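Local coordinates for protein tryptophan synthase alpha chain (Campylobacter jejuni, PDB 3THA) that probably cleaves indoleglycerol phosphate into indole and glyceraldehyde 3-phosphate, as the alpha subunit of tryptophan synthase in the last step of tryptophan biosynthesis, at residues F234-L239 against M243-E248; A32-L37 against F79-R84; V5-F10 against G116-I121. All coordinates share one frame; numbering follows the deposited sequence.

Interaction 1: F234-L239 against M243-E248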
loop_
_atom_site.group_PDB
_atom_site.type_symbol
_atom_site.label_atom_id
_atom_site.label_comp_id
_atom_site.label_asym_id
_atom_site.label_seq_id
_atom_site.Cartn_x
_atom_site.Cartn_y
_atom_site.Cartn_z
ATOM N N PHE B 234 4.471 -17.655 -6.290
ATOM C CA PHE B 234 5.476 -17.999 -5.317
ATOM C C PHE B 234 4.968 -18.714 -4.069
ATOM O O PHE B 234 5.757 -19.042 -3.178
ATOM C CB PHE B 234 6.264 -16.754 -4.932
ATOM C CG PHE B 234 7.260 -16.330 -5.963
ATOM C CD1 PHE B 234 8.631 -16.344 -5.680
ATOM C CD2 PHE B 234 6.847 -15.911 -7.218
ATOM C CE1 PHE B 234 9.563 -15.913 -6.637
ATOM C CE2 PHE B 234 7.777 -15.494 -8.174
ATOM C CZ PHE B 234 9.139 -15.495 -7.875
ATOM N N LYS B 235 3.673 -18.974 -3.986
ATOM C CA LYS B 235 3.165 -19.576 -2.769
ATOM C C LYS B 235 3.349 -21.081 -2.838
ATOM O O LYS B 235 3.042 -21.779 -1.890
ATOM C CB LYS B 235 1.713 -19.195 -2.533
ATOM C CG LYS B 235 1.202 -19.500 -1.122
ATOM C CD LYS B 235 0.047 -18.544 -0.725
ATOM C CE LYS B 235 -1.060 -19.261 0.087
ATOM N NZ LYS B 235 -1.603 -20.496 -0.595
ATOM N N GLN B 236 3.870 -21.565 -3.964
ATOM C CA GLN B 236 4.267 -22.957 -4.112
ATOM C C GLN B 236 5.623 -23.309 -3.533
ATOM O O GLN B 236 6.562 -22.532 -3.566
ATOM C CB GLN B 236 4.175 -23.431 -5.559
ATOM C CG GLN B 236 2.784 -24.012 -5.889
ATOM C CD GLN B 236 1.934 -23.019 -6.711
ATOM O OE1 GLN B 236 0.795 -23.314 -7.109
ATOM N NE2 GLN B 236 2.501 -21.867 -6.987
ATOM N N GLY B 237 5.709 -24.513 -3.003
ATOM C CA GLY B 237 6.969 -24.957 -2.437
ATOM C C GLY B 237 7.810 -25.613 -3.515
ATOM O O GLY B 237 8.293 -26.750 -3.311
ATOM N N ASN B 238 7.983 -24.904 -4.649
ATOM C CA ASN B 238 8.509 -25.529 -5.871
ATOM C C ASN B 238 8.912 -24.564 -6.937
ATOM O O ASN B 238 8.062 -24.002 -7.591
ATOM C CB ASN B 238 7.467 -26.458 -6.491
ATOM C CG ASN B 238 8.075 -27.463 -7.496
ATOM O OD1 ASN B 238 8.923 -27.134 -8.322
ATOM N ND2 ASN B 238 7.608 -28.677 -7.430
ATOM N N LEU B 239 10.204 -24.436 -7.184
ATOM C CA LEU B 239 10.613 -23.488 -8.182
ATOM C C LEU B 239 10.150 -23.833 -9.598
ATOM O O LEU B 239 9.894 -22.938 -10.381
ATOM C CB LEU B 239 12.115 -23.246 -8.156
ATOM C CG LEU B 239 12.250 -21.731 -8.071
ATOM C CD1 LEU B 239 13.603 -21.380 -7.533
ATOM C CD2 LEU B 239 12.011 -21.015 -9.391
HETATM N N MSE B 243 8.011 -21.234 -11.777
HETATM C CA MSE B 243 8.454 -21.002 -13.137
HETATM C C MSE B 243 7.382 -21.337 -14.206
HETATM O O MSE B 243 7.139 -20.540 -15.108
HETATM C CB MSE B 243 9.697 -21.859 -13.362
HETATM C CG MSE B 243 10.768 -21.250 -14.188
HETATM SE SE MSE B 243 11.646 -19.785 -13.259
HETATM C CE MSE B 243 12.993 -19.583 -14.678
ATOM N N LYS B 244 6.772 -22.522 -14.128
ATOM C CA LYS B 244 5.796 -22.946 -15.147
ATOM C C LYS B 244 4.600 -21.979 -15.223
ATOM O O LYS B 244 4.146 -21.634 -16.309
ATOM C CB LYS B 244 5.352 -24.424 -14.942
ATOM C CG LYS B 244 3.886 -24.765 -15.331
ATOM C CD LYS B 244 3.455 -26.170 -14.869
ATOM C CE LYS B 244 1.997 -26.210 -14.433
ATOM N NZ LYS B 244 1.368 -27.505 -14.838
ATOM N N ASP B 245 4.110 -21.557 -14.064
ATOM C CA ASP B 245 3.014 -20.600 -13.940
ATOM C C ASP B 245 3.373 -19.195 -14.456
ATOM O O ASP B 245 2.499 -18.453 -14.888
ATOM C CB ASP B 245 2.628 -20.460 -12.478
ATOM C CG ASP B 245 1.939 -21.661 -11.940
ATOM O OD1 ASP B 245 1.686 -22.598 -12.724
ATOM O OD2 ASP B 245 1.647 -21.675 -10.722
ATOM N N ILE B 246 4.650 -18.830 -14.383
ATOM C CA ILE B 246 5.118 -17.566 -14.905
ATOM C C ILE B 246 5.372 -17.622 -16.404
ATOM O O ILE B 246 5.794 -16.642 -17.012
ATOM C CB ILE B 246 6.399 -17.115 -14.210
ATOM C CG1 ILE B 246 6.104 -16.648 -12.804
ATOM C CG2 ILE B 246 7.043 -16.010 -14.955
ATOM C CD1 ILE B 246 7.348 -16.484 -11.983
ATOM N N GLU B 247 5.139 -18.758 -17.018
ATOM C CA GLU B 247 5.288 -18.779 -18.448
ATOM C C GLU B 247 3.936 -19.072 -19.071
ATOM O O GLU B 247 3.756 -19.027 -20.311
ATOM C CB GLU B 247 6.367 -19.775 -18.867
ATOM C CG GLU B 247 6.883 -19.471 -20.272
ATOM C CD GLU B 247 8.279 -19.984 -20.540
ATOM O OE1 GLU B 247 8.702 -20.952 -19.852
ATOM O OE2 GLU B 247 8.940 -19.416 -21.451
ATOM N N GLU B 248 2.995 -19.377 -18.173
ATOM C CA GLU B 248 1.580 -19.484 -18.513
ATOM C C GLU B 248 1.090 -18.045 -18.678
ATOM O O GLU B 248 0.374 -17.704 -19.610
ATOM C CB GLU B 248 0.818 -20.190 -17.385
ATOM C CG GLU B 248 -0.559 -20.745 -17.764
ATOM C CD GLU B 248 -0.890 -22.082 -17.039
ATOM O OE1 GLU B 248 -0.204 -22.444 -16.031
ATOM O OE2 GLU B 248 -1.828 -22.788 -17.489
#

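Interaction 2: A32-L37 against F79-R84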
loop_
_atom_site.group_PDB
_atom_site.type_symbol
_atom_site.label_atom_id
_atom_site.label_comp_id
_atom_site.label_asym_id
_atom_site.label_seq_id
_atom_site.Cartn_x
_atom_site.Cartn_y
_atom_site.Cartn_z
ATOM N N ALA B 32 17.113 -18.525 -5.995
ATOM C CA ALA B 32 17.072 -19.493 -7.075
ATOM C C ALA B 32 16.250 -18.935 -8.223
ATOM O O ALA B 32 16.577 -19.154 -9.383
ATOM C CB ALA B 32 16.550 -20.833 -6.594
ATOM N N PHE B 33 15.199 -18.188 -7.895
ATOM C CA PHE B 33 14.425 -17.448 -8.903
ATOM C C PHE B 33 15.333 -16.565 -9.765
ATOM O O PHE B 33 15.342 -16.679 -10.982
ATOM C CB PHE B 33 13.300 -16.586 -8.264
ATOM C CG PHE B 33 12.456 -15.818 -9.284
ATOM C CD1 PHE B 33 11.850 -16.472 -10.345
ATOM C CD2 PHE B 33 12.264 -14.468 -9.172
ATOM C CE1 PHE B 33 11.094 -15.785 -11.288
ATOM C CE2 PHE B 33 11.485 -13.766 -10.121
ATOM C CZ PHE B 33 10.927 -14.438 -11.179
ATOM N N LEU B 34 16.051 -15.659 -9.115
ATOM C CA LEU B 34 16.906 -14.679 -9.810
ATOM C C LEU B 34 17.915 -15.356 -10.725
ATOM O O LEU B 34 18.116 -14.949 -11.851
ATOM C CB LEU B 34 17.583 -13.742 -8.810
ATOM C CG LEU B 34 16.542 -12.769 -8.183
ATOM C CD1 LEU B 34 17.075 -11.959 -6.982
ATOM C CD2 LEU B 34 15.977 -11.839 -9.229
ATOM N N GLN B 35 18.516 -16.430 -10.243
ATOM C CA GLN B 35 19.471 -17.124 -11.044
ATOM C C GLN B 35 18.835 -17.695 -12.296
ATOM O O GLN B 35 19.542 -17.984 -13.260
ATOM C CB GLN B 35 20.144 -18.235 -10.226
ATOM C CG GLN B 35 20.912 -17.728 -9.012
ATOM C CD GLN B 35 22.271 -17.096 -9.351
ATOM O OE1 GLN B 35 22.436 -16.363 -10.342
ATOM N NE2 GLN B 35 23.252 -17.366 -8.497
ATOM N N ARG B 36 17.520 -17.881 -12.300
ATOM C CA ARG B 36 16.875 -18.471 -13.466
ATOM C C ARG B 36 16.194 -17.418 -14.346
ATOM O O ARG B 36 15.498 -17.714 -15.309
ATOM C CB ARG B 36 15.943 -19.615 -13.050
ATOM C CG ARG B 36 16.664 -20.977 -12.834
ATOM C CD ARG B 36 15.820 -21.990 -12.051
ATOM N NE ARG B 36 14.786 -22.572 -12.901
ATOM C CZ ARG B 36 14.045 -23.640 -12.601
ATOM N NH1 ARG B 36 14.204 -24.281 -11.449
ATOM N NH2 ARG B 36 13.141 -24.070 -13.467
ATOM N N LEU B 37 16.428 -16.162 -14.023
ATOM C CA LEU B 37 15.720 -15.073 -14.679
ATOM C C LEU B 37 16.050 -15.029 -16.177
ATOM O O LEU B 37 15.190 -14.759 -16.997
ATOM C CB LEU B 37 16.046 -13.757 -13.981
ATOM C CG LEU B 37 15.158 -12.566 -14.241
ATOM C CD1 LEU B 37 13.665 -12.946 -13.891
ATOM C CD2 LEU B 37 15.670 -11.360 -13.435
ATOM N N PHE B 79 20.680 -6.565 -0.691
ATOM C CA PHE B 79 21.916 -6.094 -1.290
ATOM C C PHE B 79 22.947 -7.239 -1.352
ATOM O O PHE B 79 23.616 -7.438 -2.391
ATOM C CB PHE B 79 22.459 -4.895 -0.527
ATOM C CG PHE B 79 21.766 -3.598 -0.849
ATOM C CD1 PHE B 79 21.341 -3.309 -2.165
ATOM C CD2 PHE B 79 21.582 -2.631 0.148
ATOM C CE1 PHE B 79 20.728 -2.073 -2.482
ATOM C CE2 PHE B 79 20.976 -1.401 -0.153
ATOM C CZ PHE B 79 20.538 -1.133 -1.483
ATOM N N GLU B 80 23.056 -8.003 -0.255
ATOM C CA GLU B 80 23.970 -9.171 -0.218
ATOM C C GLU B 80 23.615 -10.219 -1.283
ATOM O O GLU B 80 24.481 -10.796 -1.897
ATOM C CB GLU B 80 23.993 -9.826 1.166
ATOM C CG GLU B 80 25.006 -9.238 2.121
ATOM C CD GLU B 80 24.996 -9.959 3.472
ATOM O OE1 GLU B 80 24.421 -9.385 4.438
ATOM O OE2 GLU B 80 25.530 -11.109 3.554
ATOM N N LEU B 81 22.328 -10.421 -1.497
ATOM C CA LEU B 81 21.802 -11.320 -2.508
ATOM C C LEU B 81 22.025 -10.878 -3.949
ATOM O O LEU B 81 22.405 -11.689 -4.800
ATOM C CB LEU B 81 20.302 -11.471 -2.279
ATOM C CG LEU B 81 19.493 -12.142 -3.369
ATOM C CD1 LEU B 81 19.920 -13.599 -3.488
ATOM C CD2 LEU B 81 18.062 -12.018 -2.960
ATOM N N LEU B 82 21.745 -9.613 -4.224
ATOM C CA LEU B 82 21.999 -9.033 -5.541
ATOM C C LEU B 82 23.432 -9.176 -6.019
ATOM O O LEU B 82 23.661 -9.242 -7.211
ATOM C CB LEU B 82 21.587 -7.573 -5.575
ATOM C CG LEU B 82 20.077 -7.476 -5.586
ATOM C CD1 LEU B 82 19.672 -6.033 -5.372
ATOM C CD2 LEU B 82 19.525 -8.047 -6.917
ATOM N N ALA B 83 24.382 -9.281 -5.091
ATOM C CA ALA B 83 25.797 -9.355 -5.446
ATOM C C ALA B 83 26.163 -10.757 -5.864
ATOM O O ALA B 83 27.136 -10.942 -6.590
ATOM C CB ALA B 83 26.654 -8.932 -4.299
ATOM N N ARG B 84 25.406 -11.752 -5.406
ATOM C CA ARG B 84 25.667 -13.112 -5.856
ATOM C C ARG B 84 24.861 -13.564 -7.076
ATOM O O ARG B 84 24.922 -14.715 -7.456
ATOM C CB ARG B 84 25.613 -14.151 -4.721
ATOM C CG ARG B 84 24.950 -13.742 -3.446
ATOM C CD ARG B 84 24.960 -14.913 -2.448
ATOM N NE ARG B 84 23.631 -15.064 -1.874
ATOM C CZ ARG B 84 23.202 -14.388 -0.826
ATOM N NH1 ARG B 84 21.954 -14.558 -0.384
ATOM N NH2 ARG B 84 24.019 -13.547 -0.215
#

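Interaction 3: V5-F10 against G116-I121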
loop_
_atom_site.group_PDB
_atom_site.type_symbol
_atom_site.label_atom_id
_atom_site.label_comp_id
_atom_site.label_asym_id
_atom_site.label_seq_id
_atom_site.Cartn_x
_atom_site.Cartn_y
_atom_site.Cartn_z
ATOM N N VAL B 5 19.886 4.065 -18.426
ATOM C CA VAL B 5 19.456 2.866 -19.145
ATOM C C VAL B 5 18.419 3.196 -20.240
ATOM O O VAL B 5 17.483 3.954 -19.999
ATOM C CB VAL B 5 19.061 1.695 -18.156
ATOM C CG1 VAL B 5 17.804 0.922 -18.603
ATOM C CG2 VAL B 5 20.282 0.747 -17.911
ATOM N N ASP B 6 18.629 2.682 -21.452
ATOM C CA ASP B 6 17.586 2.757 -22.466
ATOM C C ASP B 6 16.797 1.463 -22.391
ATOM O O ASP B 6 17.308 0.404 -22.743
ATOM C CB ASP B 6 18.162 2.976 -23.862
ATOM C CG ASP B 6 17.100 2.881 -24.965
ATOM O OD1 ASP B 6 17.380 3.307 -26.109
ATOM O OD2 ASP B 6 15.990 2.367 -24.710
ATOM N N PHE B 7 15.552 1.562 -21.942
ATOM C CA PHE B 7 14.765 0.380 -21.685
ATOM C C PHE B 7 14.396 -0.391 -22.928
ATOM O O PHE B 7 14.201 -1.614 -22.878
ATOM C CB PHE B 7 13.496 0.726 -20.910
ATOM C CG PHE B 7 13.622 0.555 -19.436
ATOM C CD1 PHE B 7 13.371 -0.662 -18.842
ATOM C CD2 PHE B 7 14.014 1.617 -18.632
ATOM C CE1 PHE B 7 13.483 -0.805 -17.443
ATOM C CE2 PHE B 7 14.124 1.478 -17.246
ATOM C CZ PHE B 7 13.848 0.291 -16.651
ATOM N N ARG B 8 14.283 0.322 -24.043
ATOM C CA ARG B 8 13.933 -0.307 -25.303
ATOM C C ARG B 8 14.951 -1.360 -25.729
ATOM O O ARG B 8 14.724 -2.130 -26.718
ATOM C CB ARG B 8 13.767 0.758 -26.377
ATOM C CG ARG B 8 12.364 1.250 -26.454
ATOM C CD ARG B 8 11.970 1.685 -27.870
ATOM N NE ARG B 8 10.630 2.249 -27.796
ATOM C CZ ARG B 8 10.353 3.436 -27.266
ATOM N NH1 ARG B 8 11.320 4.214 -26.769
ATOM N NH2 ARG B 8 9.095 3.831 -27.214
ATOM N N LYS B 9 16.073 -1.383 -24.991
ATOM C CA LYS B 9 17.148 -2.382 -25.200
ATOM C C LYS B 9 16.918 -3.714 -24.476
ATOM O O LYS B 9 17.748 -4.622 -24.571
ATOM C CB LYS B 9 18.526 -1.798 -24.838
ATOM C CG LYS B 9 19.294 -1.282 -26.066
ATOM C CD LYS B 9 20.166 -0.063 -25.756
ATOM C CE LYS B 9 20.323 0.793 -27.019
ATOM N NZ LYS B 9 20.004 2.237 -26.728
ATOM N N PHE B 10 15.790 -3.824 -23.769
ATOM C CA PHE B 10 15.528 -4.951 -22.887
ATOM C C PHE B 10 14.398 -5.854 -23.340
ATOM O O PHE B 10 14.090 -6.837 -22.673
ATOM C CB PHE B 10 15.290 -4.451 -21.459
ATOM C CG PHE B 10 16.559 -4.110 -20.736
ATOM C CD1 PHE B 10 17.061 -2.810 -20.761
ATOM C CD2 PHE B 10 17.285 -5.102 -20.077
ATOM C CE1 PHE B 10 18.266 -2.496 -20.117
ATOM C CE2 PHE B 10 18.484 -4.791 -19.421
ATOM C CZ PHE B 10 18.976 -3.482 -19.441
ATOM N N GLY B 116 23.677 -3.233 -10.257
ATOM C CA GLY B 116 22.917 -3.410 -11.505
ATOM C C GLY B 116 21.427 -3.045 -11.518
ATOM O O GLY B 116 20.700 -3.324 -12.503
ATOM N N ILE B 117 20.941 -2.459 -10.435
ATOM C CA ILE B 117 19.608 -1.879 -10.436
ATOM C C ILE B 117 19.624 -0.628 -11.335
ATOM O O ILE B 117 20.526 0.224 -11.232
ATOM C CB ILE B 117 19.165 -1.500 -9.015
ATOM C CG1 ILE B 117 19.291 -2.715 -8.063
ATOM C CG2 ILE B 117 17.777 -0.799 -9.042
ATOM C CD1 ILE B 117 18.135 -3.756 -8.070
ATOM N N CYS B 118 18.624 -0.519 -12.208
ATOM C CA CYS B 118 18.619 0.521 -13.236
ATOM C C CYS B 118 17.506 1.531 -13.019
ATOM O O CYS B 118 17.479 2.547 -13.708
ATOM C CB CYS B 118 18.484 -0.118 -14.630
ATOM S SG CYS B 118 16.815 -0.748 -14.933
ATOM N N ALA B 119 16.576 1.254 -12.089
ATOM C CA ALA B 119 15.439 2.160 -11.821
ATOM C C ALA B 119 14.744 1.902 -10.494
ATOM O O ALA B 119 14.738 0.772 -9.999
ATOM C CB ALA B 119 14.430 2.062 -12.925
ATOM N N LEU B 120 14.090 2.931 -9.953
ATOM C CA LEU B 120 13.321 2.800 -8.734
ATOM C C LEU B 120 11.922 3.232 -9.019
ATOM O O LEU B 120 11.718 4.222 -9.701
ATOM C CB LEU B 120 13.847 3.741 -7.663
ATOM C CG LEU B 120 15.355 3.852 -7.417
ATOM C CD1 LEU B 120 15.621 5.002 -6.452
ATOM C CD2 LEU B 120 15.899 2.562 -6.821
ATOM N N ILE B 121 10.954 2.501 -8.483
ATOM C CA ILE B 121 9.592 2.934 -8.422
ATOM C C ILE B 121 9.271 3.106 -6.927
ATOM O O ILE B 121 9.412 2.157 -6.149
ATOM C CB ILE B 121 8.673 1.841 -8.953
ATOM C CG1 ILE B 121 9.134 1.363 -10.331
ATOM C CG2 ILE B 121 7.193 2.290 -8.954
ATOM C CD1 ILE B 121 8.357 0.175 -10.848
#

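Interaction 1: F234-L239 against M243-E248
Met-243, present as selenomethionine, meets Leu-239 one helical turn earlier. Its CB packs 3.2 Å from the carbonyl O of Leu-239. CG carries the chain on, and a bend at chi2 (70°) turns it. SE then lies 4.1 Å from CD2 of Leu-239, the two side chains passing at a slant. CE leads away to Arg-36. The backbones are tied as well. Met-243 N donates to Leu-239 O at 2.9 Å. This is a first-turn bond of helix 239-248. Asn-238 is the N-cap of that helix, and its OD1 makes weak capping bonds to backbone N atoms of the first turn.

Further along, Ile-246 CD1 approaches Phe-234 CE2 at 4.0 Å, obliquely to the ring. Ile-246 CG1 is anti to its carbonyl carbon (chi1 -73°), which directs CD1 to this ring. Phe-33 of helix 27-35 completes the cluster, meeting the Phe-234 ring edge-to-face and touching Ile-246. On the more polar side, the side chains of Gln-236 and Asp-245 come from opposite directions but do not bond. Gln-236 NE2 and Asp-245 OD2 stay 3.8 Å apart, and the amide and carboxylate planes are 71° apart. Gln-236 NE2 instead makes a weak bond to Cys-233 O.

The link into the last helix of the barrel is thus held by a backbone bond and apolar packing, with weak capping bonds beside them. The amide and carboxylate probably add little.

Interaction 2: A32-L37 against F79-R84
The amide of Gln-35 and the guanidinium of Arg-84 are the flat groups here, but they do not bond to each other. The amide turns to the backbone of Arg-84. Gln-35 NE2 gives a weak hydrogen bond to Arg-84 O, 3.3 Å long and bent to 122°. The bend at chi2 (-77°) brings the amide across to this carbonyl. Gln-35 OE1 accepts a weak bond from Lys-86 N, so both ends of the amide make weak bonds to the chain leaving helix 75-83. The guanidinium folds back over its own helix. One face lies on Leu-81, with CA 3.7 Å above the plane and over its centre. Arg-84 NE forms a salt bridge with Glu-31, which comes from helix 27-35.

Further in, the contact is apolar. Leu-34 CD1 meets Leu-81 CD2 at 4.1 Å, methyl against methyl, with the chains at an angle. CG of Leu-81 is anti to the backbone N (chi1 168°), which carries CD2 to Leu-34. Leu-34 also rests on Leu-45 of strand 44-48. The neighbouring Leu-82 rests on Leu-47 of the same strand and on Leu-91 of strand 90-94.

Two neighbouring outer helices packed side by side over strands 44-48 and 90-94, with leucines inward and polar groups outward, are typical of the TIM barrel.

Interaction 3: V5-F10 against G116-I121
Phe-7 points the CZ end of its ring at Cys-118 and Ala-119. Cys-118 SG lies 3.6 Å from Phe-7 CZ, and 4.5 Å from the ring centroid at 50° off the ring normal. It therefore approaches obliquely, in a sulfur-aromatic contact. SG is 4.2 Å from both CE1 and CE2 of Phe-7, so it sits evenly across the CZ end. The thiol lies between its own backbone N and carbonyl carbon (chi1 73°), which turns SG to the ring. Ala-119 CB comes to the ring edge, near its plane, 4.2 Å from Phe-7 CZ.

The place is the end of the TIM barrel where the strands have their N-termini. Strand 117-121 is the fourth of eight parallel strands, and the segment before strand 15-21 crosses its start. Phe-7 also touches Ile-44 and Pro-201 and meets Phe-167 edge-to-face, consistent with the ring helping to plug this end. Its side chain is about 8 Å from that of Glu-46, a predicted proton acceptor.

Val-5 covers part of the same ring. Its CG1 lies 3.8 Å above one face of Phe-7, offset toward the rim and on the same side as SG. Its other methyl, CG2, packs 3.8 Å from Cys-118 CB. Cys-118 is thus wedged against Val-5 through CB and against Phe-7 through SG. Within 5-10, Lys-9 NZ forms a salt bridge with Asp-6 OD1, coming from above the carboxylate plane.

How the interactions relate
Interaction 3 is the most buried of the three and lies at one end of the barrel; interactions 1 and 2 lie in the outer helical layer and are partly buried. Interactions 1 and 2 share helix 27-35, which has one flank on helix 75-83 and another on 234-239 and helix 239-248. Interaction 2 touches interaction 3 through Leu-82 and Ile-117, but interactions 1 and 3 stay about 14 Å apart at their nearest atoms. The chemistry differs with place in the fold: sulfur, ring and methyl contacts across interaction 3, leucines with a weak amide bond in interaction 2, and a local helical bond with mixed packing in interaction 1.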